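Local coordinates for flagellar motor switch protein FliG (Thermotoga maritima, PDB 3AJC) that probably forms part of the flagellar motor switch complex, which contacts chemotaxis proteins and the motor components that set the direction of rotation, at residues A[128-133]-A[206-211]; A[152-157]-A[201-206]; A[90-95]-A[122-127]. All blocks are in the same frame, centred on the assembly; numbering follows the deposited sequence.

Contact 1. Residues A[128-133]-A[206-211]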
ATOM      1  N   ARG A 128       2.311  -5.988  -1.469  1.00 40.47           N
ATOM      2  CA  ARG A 128       2.418  -4.599  -1.039  1.00 39.67           C
ATOM      3  C   ARG A 128       1.050  -4.002  -0.697  1.00 36.89           C
ATOM      4  O   ARG A 128       0.971  -2.909  -0.140  1.00 35.34           O
ATOM      5  CB  ARG A 128       3.084  -3.750  -2.122  1.00 42.59           C
ATOM      6  CG  ARG A 128       4.591  -3.827  -2.120  1.00 50.19           C
ATOM      7  CD  ARG A 128       5.137  -3.345  -0.789  1.00 53.02           C
ATOM      8  NE  ARG A 128       6.590  -3.223  -0.809  1.00 58.69           N
ATOM      9  CZ  ARG A 128       7.259  -2.391  -1.600  1.00 60.30           C
ATOM     10  NH1 ARG A 128       6.606  -1.602  -2.442  1.00 63.78           N
ATOM     11  NH2 ARG A 128       8.582  -2.344  -1.549  1.00 63.26           N
ATOM     12  N   MET A 129      -0.015  -4.724  -1.034  1.00 34.51           N
ATOM     13  CA  MET A 129      -1.387  -4.266  -0.776  1.00 35.28           C
ATOM     14  C   MET A 129      -1.875  -4.516   0.657  1.00 33.74           C
ATOM     15  O   MET A 129      -2.929  -4.027   1.058  1.00 33.71           O
ATOM     16  CB  MET A 129      -2.356  -4.940  -1.756  1.00 31.34           C
ATOM     17  CG  MET A 129      -2.374  -4.313  -3.147  1.00 32.72           C
ATOM     18  SD  MET A 129      -3.388  -5.259  -4.300  1.00 32.72           S
ATOM     19  CE  MET A 129      -5.077  -4.836  -3.717  1.00 31.99           C
ATOM     20  N   PHE A 130      -1.099  -5.284   1.412  1.00 33.68           N
ATOM     21  CA  PHE A 130      -1.433  -5.631   2.790  1.00 30.48           C
ATOM     22  C   PHE A 130      -1.661  -4.383   3.644  1.00 28.78           C
ATOM     23  O   PHE A 130      -0.801  -3.504   3.708  1.00 29.47           O
ATOM     24  CB  PHE A 130      -0.283  -6.460   3.389  1.00 32.93           C
ATOM     25  CG  PHE A 130      -0.662  -7.216   4.634  1.00 33.66           C
ATOM     26  CD1 PHE A 130      -1.199  -8.495   4.545  1.00 31.41           C
ATOM     27  CD2 PHE A 130      -0.517  -6.637   5.888  1.00 32.14           C
ATOM     28  CE1 PHE A 130      -1.595  -9.186   5.681  1.00 32.38           C
ATOM     29  CE2 PHE A 130      -0.913  -7.322   7.043  1.00 34.43           C
ATOM     30  CZ  PHE A 130      -1.450  -8.600   6.938  1.00 32.84           C
ATOM     31  N   VAL A 131      -2.827  -4.284   4.272  1.00 26.71           N
ATOM     32  CA  VAL A 131      -3.106  -3.152   5.155  1.00 28.15           C
ATOM     33  C   VAL A 131      -3.202  -3.699   6.576  1.00 28.22           C
ATOM     34  O   VAL A 131      -3.296  -4.907   6.777  1.00 29.13           O
ATOM     35  CB  VAL A 131      -4.429  -2.413   4.807  1.00 28.81           C
ATOM     36  CG1 VAL A 131      -4.299  -1.746   3.443  1.00 28.06           C
ATOM     37  CG2 VAL A 131      -5.614  -3.372   4.863  1.00 27.05           C
ATOM     38  N   PHE A 132      -3.190  -2.811   7.558  1.00 28.09           N
ATOM     39  CA  PHE A 132      -3.229  -3.255   8.942  1.00 29.70           C
ATOM     40  C   PHE A 132      -4.377  -4.197   9.279  1.00 28.12           C
ATOM     41  O   PHE A 132      -4.165  -5.176   9.979  1.00 26.49           O
ATOM     42  CB  PHE A 132      -3.244  -2.059   9.895  1.00 28.98           C
ATOM     43  CG  PHE A 132      -2.860  -2.412  11.302  1.00 30.69           C
ATOM     44  CD1 PHE A 132      -1.573  -2.868  11.592  1.00 29.52           C
ATOM     45  CD2 PHE A 132      -3.783  -2.300  12.338  1.00 30.35           C
ATOM     46  CE1 PHE A 132      -1.210  -3.209  12.911  1.00 30.62           C
ATOM     47  CE2 PHE A 132      -3.436  -2.636  13.648  1.00 31.57           C
ATOM     48  CZ  PHE A 132      -2.149  -3.094  13.938  1.00 31.48           C
ATOM     49  N   GLU A 133      -5.582  -3.915   8.783  1.00 28.32           N
ATOM     50  CA  GLU A 133      -6.726  -4.779   9.066  1.00 28.65           C
ATOM     51  C   GLU A 133      -6.554  -6.153   8.427  1.00 28.33           C
ATOM     52  O   GLU A 133      -7.214  -7.102   8.835  1.00 28.24           O
ATOM     53  CB  GLU A 133      -8.041  -4.152   8.578  1.00 31.60           C
ATOM     54  CG  GLU A 133      -8.561  -2.967   9.392  1.00 33.26           C
ATOM     55  CD  GLU A 133      -8.880  -3.307  10.849  1.00 34.36           C
ATOM     56  OE1 GLU A 133      -9.461  -4.380  11.114  1.00 35.67           O
ATOM     57  OE2 GLU A 133      -8.567  -2.482  11.736  1.00 37.97           O
ATOM     58  N   ASN A 206       5.545  -3.730   7.715  1.00 33.40           N
ATOM     59  CA  ASN A 206       6.850  -4.036   7.144  1.00 34.32           C
ATOM     60  C   ASN A 206       7.384  -5.336   7.745  1.00 33.33           C
ATOM     61  O   ASN A 206       7.981  -6.150   7.043  1.00 32.16           O
ATOM     62  CB  ASN A 206       7.830  -2.880   7.384  1.00 34.22           C
ATOM     63  CG  ASN A 206       7.438  -1.624   6.629  1.00 35.69           C
ATOM     64  OD1 ASN A 206       6.836  -1.695   5.565  1.00 35.49           O
ATOM     65  ND2 ASN A 206       7.788  -0.466   7.175  1.00 39.07           N
ATOM     66  N   ILE A 207       7.151  -5.530   9.041  1.00 33.91           N
ATOM     67  CA  ILE A 207       7.581  -6.753   9.716  1.00 35.84           C
ATOM     68  C   ILE A 207       6.912  -7.950   9.032  1.00 36.76           C
ATOM     69  O   ILE A 207       7.546  -8.965   8.768  1.00 37.97           O
ATOM     70  CB  ILE A 207       7.183  -6.743  11.223  1.00 35.53           C
ATOM     71  CG1 ILE A 207       8.031  -5.721  11.983  1.00 35.79           C
ATOM     72  CG2 ILE A 207       7.335  -8.137  11.823  1.00 31.14           C
ATOM     73  CD1 ILE A 207       7.670  -5.620  13.448  1.00 36.35           C
ATOM     74  N   ILE A 208       5.622  -7.817   8.748  1.00 38.63           N
ATOM     75  CA  ILE A 208       4.859  -8.873   8.092  1.00 39.53           C
ATOM     76  C   ILE A 208       5.381  -9.132   6.674  1.00 42.04           C
ATOM     77  O   ILE A 208       5.578 -10.280   6.267  1.00 38.92           O
ATOM     78  CB  ILE A 208       3.360  -8.490   8.051  1.00 37.23           C
ATOM     79  CG1 ILE A 208       2.797  -8.520   9.481  1.00 36.69           C
ATOM     80  CG2 ILE A 208       2.581  -9.429   7.120  1.00 33.77           C
ATOM     81  CD1 ILE A 208       1.414  -7.893   9.634  1.00 33.05           C
ATOM     82  N   ARG A 209       5.616  -8.061   5.925  1.00 45.10           N
ATOM     83  CA  ARG A 209       6.118  -8.201   4.565  1.00 50.14           C
ATOM     84  C   ARG A 209       7.465  -8.933   4.553  1.00 52.47           C
ATOM     85  O   ARG A 209       7.745  -9.717   3.643  1.00 52.58           O
ATOM     86  CB  ARG A 209       6.251  -6.823   3.916  1.00 51.10           C
ATOM     87  CG  ARG A 209       6.268  -6.856   2.400  1.00 56.34           C
ATOM     88  CD  ARG A 209       6.067  -5.467   1.838  1.00 59.86           C
ATOM     89  NE  ARG A 209       7.211  -4.596   2.088  1.00 62.68           N
ATOM     90  CZ  ARG A 209       7.113  -3.322   2.458  1.00 64.59           C
ATOM     91  NH1 ARG A 209       5.917  -2.766   2.631  1.00 63.93           N
ATOM     92  NH2 ARG A 209       8.210  -2.601   2.646  1.00 64.86           N
ATOM     93  N   ARG A 210       8.288  -8.683   5.570  1.00 54.69           N
ATOM     94  CA  ARG A 210       9.595  -9.326   5.675  1.00 58.12           C
ATOM     95  C   ARG A 210       9.496 -10.781   6.127  1.00 59.09           C
ATOM     96  O   ARG A 210      10.258 -11.634   5.669  1.00 58.75           O
ATOM     97  CB  ARG A 210      10.494  -8.562   6.650  1.00 60.15           C
ATOM     98  CG  ARG A 210      11.806  -9.269   6.954  1.00 63.58           C
ATOM     99  CD  ARG A 210      12.707  -8.422   7.845  1.00 67.91           C
ATOM    100  NE  ARG A 210      12.081  -8.107   9.127  1.00 71.33           N
ATOM    101  CZ  ARG A 210      11.833  -8.997  10.083  1.00 72.56           C
ATOM    102  NH1 ARG A 210      12.159 -10.273   9.912  1.00 72.78           N
ATOM    103  NH2 ARG A 210      11.258  -8.606  11.214  1.00 73.98           N
ATOM    104  N   LEU A 211       8.563 -11.065   7.030  1.00 60.65           N
ATOM    105  CA  LEU A 211       8.387 -12.427   7.523  1.00 62.13           C
ATOM    106  C   LEU A 211       7.762 -13.351   6.489  1.00 64.23           C
ATOM    107  O   LEU A 211       7.785 -14.569   6.648  1.00 63.73           O
ATOM    108  CB  LEU A 211       7.547 -12.438   8.800  1.00 59.79           C
ATOM    109  CG  LEU A 211       8.292 -12.047  10.075  1.00 59.63           C
ATOM    110  CD1 LEU A 211       7.350 -12.153  11.260  1.00 58.20           C
ATOM    111  CD2 LEU A 211       9.495 -12.965  10.274  1.00 59.39           C
TER

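Contact 2. Residues A[152-157]-A[201-206]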
ATOM      1  N   THR A 152       6.470  -2.843  22.572  1.00 26.61           N
ATOM      2  CA  THR A 152       5.263  -2.424  23.255  1.00 27.08           C
ATOM      3  C   THR A 152       4.654  -1.120  22.771  1.00 27.64           C
ATOM      4  O   THR A 152       3.455  -1.064  22.497  1.00 27.88           O
ATOM      5  CB  THR A 152       5.517  -2.299  24.771  1.00 28.80           C
ATOM      6  OG1 THR A 152       5.955  -3.562  25.274  1.00 31.44           O
ATOM      7  CG2 THR A 152       4.245  -1.860  25.505  1.00 26.36           C
ATOM      8  N   ARG A 153       5.463  -0.069  22.671  1.00 27.38           N
ATOM      9  CA  ARG A 153       4.917   1.216  22.267  1.00 29.10           C
ATOM     10  C   ARG A 153       4.356   1.254  20.851  1.00 28.57           C
ATOM     11  O   ARG A 153       3.328   1.882  20.602  1.00 25.32           O
ATOM     12  CB  ARG A 153       5.951   2.325  22.436  1.00 32.02           C
ATOM     13  CG  ARG A 153       5.356   3.715  22.240  1.00 35.45           C
ATOM     14  CD  ARG A 153       6.197   4.779  22.927  1.00 42.63           C
ATOM     15  NE  ARG A 153       5.440   6.013  23.128  1.00 44.48           N
ATOM     16  CZ  ARG A 153       5.184   6.897  22.171  1.00 45.26           C
ATOM     17  NH1 ARG A 153       5.630   6.696  20.936  1.00 44.12           N
ATOM     18  NH2 ARG A 153       4.463   7.973  22.448  1.00 44.54           N
ATOM     19  N   ASP A 154       5.028   0.603  19.913  1.00 29.30           N
ATOM     20  CA  ASP A 154       4.523   0.603  18.554  1.00 30.86           C
ATOM     21  C   ASP A 154       3.196  -0.143  18.497  1.00 30.76           C
ATOM     22  O   ASP A 154       2.281   0.251  17.774  1.00 29.33           O
ATOM     23  CB  ASP A 154       5.535  -0.024  17.605  1.00 32.68           C
ATOM     24  CG  ASP A 154       6.636   0.940  17.236  1.00 38.81           C
ATOM     25  OD1 ASP A 154       6.322   2.129  16.984  1.00 40.26           O
ATOM     26  OD2 ASP A 154       7.807   0.521  17.188  1.00 41.02           O
ATOM     27  N   LEU A 155       3.094  -1.206  19.285  1.00 27.85           N
ATOM     28  CA  LEU A 155       1.883  -2.000  19.327  1.00 27.80           C
ATOM     29  C   LEU A 155       0.741  -1.138  19.863  1.00 28.18           C
ATOM     30  O   LEU A 155      -0.333  -1.088  19.274  1.00 26.64           O
ATOM     31  CB  LEU A 155       2.094  -3.223  20.221  1.00 24.68           C
ATOM     32  CG  LEU A 155       1.126  -4.400  20.122  1.00 30.74           C
ATOM     33  CD1 LEU A 155       0.808  -4.704  18.651  1.00 27.52           C
ATOM     34  CD2 LEU A 155       1.762  -5.625  20.806  1.00 25.97           C
ATOM     35  N   ALA A 156       0.986  -0.452  20.973  1.00 27.34           N
ATOM     36  CA  ALA A 156      -0.037   0.386  21.577  1.00 28.31           C
ATOM     37  C   ALA A 156      -0.524   1.447  20.594  1.00 30.01           C
ATOM     38  O   ALA A 156      -1.732   1.660  20.447  1.00 29.45           O
ATOM     39  CB  ALA A 156       0.501   1.037  22.840  1.00 26.15           C
ATOM     40  N   LEU A 157       0.416   2.114  19.930  1.00 29.39           N
ATOM     41  CA  LEU A 157       0.077   3.138  18.950  1.00 30.97           C
ATOM     42  C   LEU A 157      -0.761   2.549  17.823  1.00 31.55           C
ATOM     43  O   LEU A 157      -1.829   3.061  17.485  1.00 31.91           O
ATOM     44  CB  LEU A 157       1.353   3.749  18.359  1.00 30.20           C
ATOM     45  CG  LEU A 157       2.161   4.637  19.303  1.00 31.23           C
ATOM     46  CD1 LEU A 157       3.548   4.953  18.725  1.00 29.79           C
ATOM     47  CD2 LEU A 157       1.375   5.896  19.541  1.00 28.79           C
ATOM     48  N   GLN A 201       1.673   1.384  12.573  1.00 26.41           N
ATOM     49  CA  GLN A 201       1.022   0.340  11.780  1.00 27.32           C
ATOM     50  C   GLN A 201       1.899  -0.015  10.572  1.00 29.05           C
ATOM     51  O   GLN A 201       2.073  -1.192  10.230  1.00 28.87           O
ATOM     52  CB  GLN A 201      -0.379   0.797  11.326  1.00 26.62           C
ATOM     53  CG  GLN A 201      -1.382   0.963  12.481  1.00 28.67           C
ATOM     54  CD  GLN A 201      -2.825   1.232  12.039  1.00 31.33           C
ATOM     55  OE1 GLN A 201      -3.091   1.611  10.893  1.00 35.78           O
ATOM     56  NE2 GLN A 201      -3.761   1.056  12.966  1.00 31.34           N
ATOM     57  N   GLN A 202       2.470   0.999   9.937  1.00 30.67           N
ATOM     58  CA  GLN A 202       3.337   0.763   8.787  1.00 33.63           C
ATOM     59  C   GLN A 202       4.525  -0.124   9.192  1.00 33.70           C
ATOM     60  O   GLN A 202       4.944  -1.011   8.444  1.00 32.23           O
ATOM     61  CB  GLN A 202       3.869   2.092   8.256  1.00 37.21           C
ATOM     62  CG  GLN A 202       4.791   1.919   7.086  1.00 42.48           C
ATOM     63  CD  GLN A 202       4.031   1.713   5.791  1.00 47.80           C
ATOM     64  OE1 GLN A 202       3.027   0.989   5.743  1.00 46.32           O
ATOM     65  NE2 GLN A 202       4.508   2.352   4.725  1.00 52.00           N
ATOM     66  N   LYS A 203       5.066   0.143  10.380  1.00 31.65           N
ATOM     67  CA  LYS A 203       6.198  -0.606  10.920  1.00 32.24           C
ATOM     68  C   LYS A 203       5.852  -2.081  11.104  1.00 30.31           C
ATOM     69  O   LYS A 203       6.658  -2.963  10.816  1.00 28.50           O
ATOM     70  CB  LYS A 203       6.592  -0.016  12.272  1.00 38.14           C
ATOM     71  CG  LYS A 203       7.996   0.532  12.348  1.00 44.53           C
ATOM     72  CD  LYS A 203       8.066   1.638  13.389  1.00 49.30           C
ATOM     73  CE  LYS A 203       9.493   2.090  13.636  1.00 52.56           C
ATOM     74  NZ  LYS A 203       9.529   3.289  14.530  1.00 55.08           N
ATOM     75  N   ILE A 204       4.651  -2.342  11.609  1.00 28.58           N
ATOM     76  CA  ILE A 204       4.216  -3.711  11.826  1.00 27.93           C
ATOM     77  C   ILE A 204       4.004  -4.394  10.477  1.00 28.48           C
ATOM     78  O   ILE A 204       4.345  -5.564  10.301  1.00 28.22           O
ATOM     79  CB  ILE A 204       2.911  -3.754  12.633  1.00 25.18           C
ATOM     80  CG1 ILE A 204       3.153  -3.155  14.031  1.00 24.64           C
ATOM     81  CG2 ILE A 204       2.386  -5.189  12.696  1.00 20.54           C
ATOM     82  CD1 ILE A 204       1.953  -3.272  15.006  1.00 22.84           C
ATOM     83  N   ILE A 205       3.448  -3.649   9.527  1.00 30.73           N
ATOM     84  CA  ILE A 205       3.203  -4.167   8.192  1.00 30.96           C
ATOM     85  C   ILE A 205       4.520  -4.560   7.538  1.00 32.22           C
ATOM     86  O   ILE A 205       4.605  -5.591   6.877  1.00 32.65           O
ATOM     87  CB  ILE A 205       2.492  -3.119   7.310  1.00 32.32           C
ATOM     88  CG1 ILE A 205       1.042  -2.958   7.777  1.00 31.03           C
ATOM     89  CG2 ILE A 205       2.547  -3.542   5.834  1.00 34.07           C
ATOM     90  CD1 ILE A 205       0.291  -1.849   7.089  1.00 32.49           C
ATOM     91  N   ASN A 206       5.545  -3.730   7.715  1.00 33.40           N
ATOM     92  CA  ASN A 206       6.850  -4.036   7.144  1.00 34.32           C
ATOM     93  C   ASN A 206       7.384  -5.336   7.745  1.00 33.33           C
ATOM     94  O   ASN A 206       7.981  -6.150   7.043  1.00 32.16           O
ATOM     95  CB  ASN A 206       7.830  -2.880   7.384  1.00 34.22           C
ATOM     96  CG  ASN A 206       7.438  -1.624   6.629  1.00 35.69           C
ATOM     97  OD1 ASN A 206       6.836  -1.695   5.565  1.00 35.49           O
ATOM     98  ND2 ASN A 206       7.788  -0.466   7.175  1.00 39.07           N
TER
HETATM   99  O   HOH W   1       6.839   4.158  14.761  1.00 50.82           O

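Contact 3. Residues A[90-95]-A[122-127]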
ATOM      1  N   GLY A  90       5.989   7.033  -8.258  1.00 59.02           N
ATOM      2  CA  GLY A  90       5.630   5.825  -8.982  1.00 56.35           C
ATOM      3  C   GLY A  90       6.082   4.632  -8.162  1.00 55.02           C
ATOM      4  O   GLY A  90       6.380   4.778  -6.977  1.00 55.39           O
ATOM      5  N   GLY A  91       6.131   3.451  -8.768  1.00 53.24           N
ATOM      6  CA  GLY A  91       6.576   2.280  -8.029  1.00 52.39           C
ATOM      7  C   GLY A  91       5.500   1.316  -7.555  1.00 52.33           C
ATOM      8  O   GLY A  91       4.303   1.529  -7.762  1.00 51.31           O
ATOM      9  N   ILE A  92       5.946   0.248  -6.900  1.00 50.97           N
ATOM     10  CA  ILE A  92       5.060  -0.791  -6.383  1.00 50.88           C
ATOM     11  C   ILE A  92       4.104  -0.304  -5.297  1.00 49.10           C
ATOM     12  O   ILE A  92       2.940  -0.688  -5.285  1.00 48.13           O
ATOM     13  CB  ILE A  92       5.874  -1.985  -5.823  1.00 52.26           C
ATOM     14  CG1 ILE A  92       6.816  -2.523  -6.905  1.00 52.85           C
ATOM     15  CG2 ILE A  92       4.935  -3.085  -5.338  1.00 51.42           C
ATOM     16  CD1 ILE A  92       6.115  -2.943  -8.183  1.00 53.10           C
ATOM     17  N   ASP A  93       4.591   0.525  -4.381  1.00 47.27           N
ATOM     18  CA  ASP A  93       3.742   1.042  -3.308  1.00 46.43           C
ATOM     19  C   ASP A  93       2.589   1.898  -3.849  1.00 43.18           C
ATOM     20  O   ASP A  93       1.444   1.764  -3.424  1.00 40.72           O
ATOM     21  CB  ASP A  93       4.586   1.850  -2.322  1.00 50.28           C
ATOM     22  CG  ASP A  93       4.985   1.035  -1.103  1.00 55.03           C
ATOM     23  OD1 ASP A  93       4.117   0.813  -0.226  1.00 57.88           O
ATOM     24  OD2 ASP A  93       6.159   0.607  -1.026  1.00 56.19           O
ATOM     25  N   THR A  94       2.900   2.781  -4.785  1.00 40.47           N
ATOM     26  CA  THR A  94       1.886   3.627  -5.394  1.00 38.11           C
ATOM     27  C   THR A  94       0.800   2.741  -6.015  1.00 34.82           C
ATOM     28  O   THR A  94      -0.389   2.899  -5.729  1.00 34.00           O
ATOM     29  CB  THR A  94       2.508   4.501  -6.489  1.00 37.93           C
ATOM     30  OG1 THR A  94       3.571   5.266  -5.917  1.00 39.08           O
ATOM     31  CG2 THR A  94       1.470   5.448  -7.092  1.00 37.16           C
ATOM     32  N   ALA A  95       1.228   1.804  -6.857  1.00 31.40           N
ATOM     33  CA  ALA A  95       0.319   0.883  -7.529  1.00 30.23           C
ATOM     34  C   ALA A  95      -0.581   0.135  -6.542  1.00 29.27           C
ATOM     35  O   ALA A  95      -1.798   0.078  -6.726  1.00 30.00           O
ATOM     36  CB  ALA A  95       1.115  -0.104  -8.368  1.00 25.68           C
ATOM     37  N   ALA A 122       2.849  -8.960 -10.348  1.00 39.08           N
ATOM     38  CA  ALA A 122       1.547  -9.102  -9.728  1.00 41.36           C
ATOM     39  C   ALA A 122       1.750  -9.479  -8.266  1.00 42.59           C
ATOM     40  O   ALA A 122       1.095  -8.936  -7.376  1.00 41.73           O
ATOM     41  CB  ALA A 122       0.732 -10.176 -10.448  1.00 37.45           C
ATOM     42  N   ASP A 123       2.682 -10.397  -8.027  1.00 43.92           N
ATOM     43  CA  ASP A 123       2.971 -10.864  -6.681  1.00 45.09           C
ATOM     44  C   ASP A 123       3.579  -9.763  -5.822  1.00 43.65           C
ATOM     45  O   ASP A 123       3.321  -9.690  -4.624  1.00 43.72           O
ATOM     46  CB  ASP A 123       3.896 -12.087  -6.735  1.00 49.74           C
ATOM     47  CG  ASP A 123       3.883 -12.889  -5.440  1.00 54.03           C
ATOM     48  OD1 ASP A 123       4.736 -12.635  -4.556  1.00 56.03           O
ATOM     49  OD2 ASP A 123       3.005 -13.768  -5.303  1.00 55.31           O
ATOM     50  N   GLU A 124       4.385  -8.902  -6.429  1.00 41.92           N
ATOM     51  CA  GLU A 124       4.982  -7.805  -5.688  1.00 43.28           C
ATOM     52  C   GLU A 124       3.883  -6.838  -5.244  1.00 42.27           C
ATOM     53  O   GLU A 124       3.880  -6.361  -4.106  1.00 42.42           O
ATOM     54  CB  GLU A 124       6.013  -7.069  -6.556  1.00 44.94           C
ATOM     55  CG  GLU A 124       7.399  -7.708  -6.554  1.00 50.16           C
ATOM     56  CD  GLU A 124       8.299  -7.209  -7.680  1.00 53.81           C
ATOM     57  OE1 GLU A 124       8.453  -5.974  -7.847  1.00 55.85           O
ATOM     58  OE2 GLU A 124       8.867  -8.061  -8.398  1.00 54.88           O
ATOM     59  N   ILE A 125       2.939  -6.570  -6.142  1.00 41.92           N
ATOM     60  CA  ILE A 125       1.843  -5.641  -5.857  1.00 39.65           C
ATOM     61  C   ILE A 125       0.886  -6.181  -4.796  1.00 38.51           C
ATOM     62  O   ILE A 125       0.509  -5.477  -3.864  1.00 36.00           O
ATOM     63  CB  ILE A 125       1.056  -5.304  -7.160  1.00 39.11           C
ATOM     64  CG1 ILE A 125       2.005  -4.622  -8.158  1.00 37.74           C
ATOM     65  CG2 ILE A 125      -0.138  -4.395  -6.845  1.00 34.53           C
ATOM     66  CD1 ILE A 125       1.399  -4.268  -9.504  1.00 32.82           C
ATOM     67  N   ARG A 126       0.504  -7.439  -4.945  1.00 39.38           N
ATOM     68  CA  ARG A 126      -0.400  -8.059  -4.007  1.00 42.14           C
ATOM     69  C   ARG A 126       0.167  -7.975  -2.593  1.00 43.19           C
ATOM     70  O   ARG A 126      -0.509  -7.494  -1.674  1.00 42.06           O
ATOM     71  CB  ARG A 126      -0.627  -9.511  -4.404  1.00 45.61           C
ATOM     72  CG  ARG A 126      -1.763 -10.185  -3.665  1.00 50.10           C
ATOM     73  CD  ARG A 126      -1.844 -11.657  -4.010  1.00 54.44           C
ATOM     74  NE  ARG A 126      -0.592 -12.164  -4.566  1.00 61.03           N
ATOM     75  CZ  ARG A 126      -0.270 -12.110  -5.858  1.00 63.37           C
ATOM     76  NH1 ARG A 126      -1.112 -11.568  -6.732  1.00 64.55           N
ATOM     77  NH2 ARG A 126       0.889 -12.600  -6.278  1.00 64.33           N
ATOM     78  N   ARG A 127       1.406  -8.429  -2.417  1.00 42.44           N
ATOM     79  CA  ARG A 127       2.029  -8.385  -1.100  1.00 43.77           C
ATOM     80  C   ARG A 127       2.162  -6.957  -0.572  1.00 42.51           C
ATOM     81  O   ARG A 127       2.120  -6.734   0.632  1.00 41.80           O
ATOM     82  CB  ARG A 127       3.394  -9.092  -1.120  1.00 45.79           C
ATOM     83  CG  ARG A 127       3.261 -10.623  -1.156  1.00 49.09           C
ATOM     84  CD  ARG A 127       4.601 -11.360  -1.036  1.00 51.92           C
ATOM     85  NE  ARG A 127       5.478 -11.133  -2.187  1.00 53.92           N
ATOM     86  CZ  ARG A 127       6.387 -10.164  -2.266  1.00 54.01           C
ATOM     87  NH1 ARG A 127       6.557  -9.321  -1.257  1.00 55.15           N
ATOM     88  NH2 ARG A 127       7.117 -10.029  -3.362  1.00 54.02           N
TER

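Contact 1. Residues A[128-133]-A[206-211]
F130 turns one face of its ring to I208 of helix 194-213. The branch methyl CG2 of I208 lies above that face, 4.2 Å from the ring centroid and only 14° off the normal, a CH-pi contact. The extended CG1-CD1 arm of I208 reaches past the rim, CD1 3.5 Å from F130 CE2, so the beta-branched residue holds the ring at two points. With CG of F130 opposite the backbone N (chi1 -163°), the ring is carried toward I208. V146 and I217 also touch I208, which suits a branched aliphatic residue.

Beside this apolar pair, two arginines meet at an angle. R128 NE sits over one face of the R209 guanidinium, near its rim, with the two planes 61° apart; the NE atoms are 3.3 Å from each other. Both are donors, so no bond links them. Their CD methylenes also meet, at 3.5 Å. The R128 chain bends at chi2, and its NH1 forms a salt bridge with D93, whose negative charge probably eases the closeness of two cations.

The loop bears the M129-F130-V131-F132 sequence, the MFXF motif of FliG proteins. Here it leads from helix 119-128 to the C-terminal helical bundle, and F130 packs that connection against the bundle's long last helix.

Contact 2. Residues A[152-157]-A[201-206]
D154 is the first residue of 152-157 to meet 201-206, and its carboxylate lies across the aliphatic chain of K203 at about a right angle. K203 CD is the atom approached, 4.0 Å from D154 OD2 and just as far from OD1. The two charges do not join directly: D154 OD1 and K203 NZ are 4.2 Å apart, beyond a salt bridge. A water fills the role, accepting from K203 NZ at 2.8 Å and donating to D154 OD1 at 3.1 Å. Lysine suits this rim because its methylenes can lie along the protein while the ammonium end stays in water; the chain runs extended beyond CG. The main chain of D154 is held too, its N bonded to the side chain of D151.

Segments 152-157 and 201-206 cross at -114°, their axes 9.4 Å apart at closest approach, and the crossing joins two helices of the C-terminal helical bundle of FliG. L155 follows on the inner side. Its CB starts away from the partner helix, yet with CG opposite the backbone N (chi1 -163°) the CD1 methyl swings back to I204 CD1, 4.1 Å off. I204 reaches it with an extended CG1-CD1 arm and also touches F132, so aliphatic residues fit this buried level. A156 faces the other way, onto L182 and L186 of helix 176-187. L157, a turn on from D154, packs on A200 of helix 194-213 and on M189.

Contact 3. Residues A[90-95]-A[122-127]
I92, the first residue of helix 92-100, presses its CG2 methyl on the backbone of E124 and I125 in helix 119-128. D123 is turned to another side and works within its own helix: R127 NE donates to D123 OD1 at 2.9 Å, a fairly straight bond (163°) on the carboxylate's syn side but tilted out of its plane. R127 NH1 has a second acid, E213.

At E124 the contact begins. I92 CG2, set opposite the backbone N by a chi1 of -56°, rests 3.7 Å from the carbonyl oxygen E124 O, while the CG1 arm ends with CD1 3.8 Å from E124 OE1, the side chains crossing at about a right angle. OE1 thus touches the end of the isoleucine, and it also has a weak, long ion pair with R64. FliG's middle and C-terminal regions stack short helices in an armadillo-like manner, and G91, the N-cap after G90, starts one; their positive phi angles suit glycine.

I125 comes next, with CG1 4.3 Å from I92 CG2 and CD1 4.3 Å from A95 CB. Cutting I92 back to an alanine here is likely to leave a gap against the E124 carbonyl and I125 CG1, and the E124 carboxylate freer to turn. The small A95 lets I125 come close, and I125 goes on to touch L56 and A60 of helix 49-60, which carries R58 of the EHPQR motif, important for FliM interaction.

In the fold
Contacts 1 and 2 share helix 194-213, including N206, and contact 2 is nested within the chain loop that contact 1 closes; F132 touches Q201 and I204, joining them. Contact 3 comes earlier in the chain and ties helix 92-100 to helix 119-128, but the D93-R128 salt bridge links it to contact 1. All three are partly buried, each with an apolar side and a polar one. Contact 1 sets an aromatic-aliphatic pair beside two arginines, contact 2 grades from buried leucine and isoleucine to a water-linked charge pair at the surface, and contact 3 is chiefly aliphatic, with I125 and A95 buried and a glutamate at its edge.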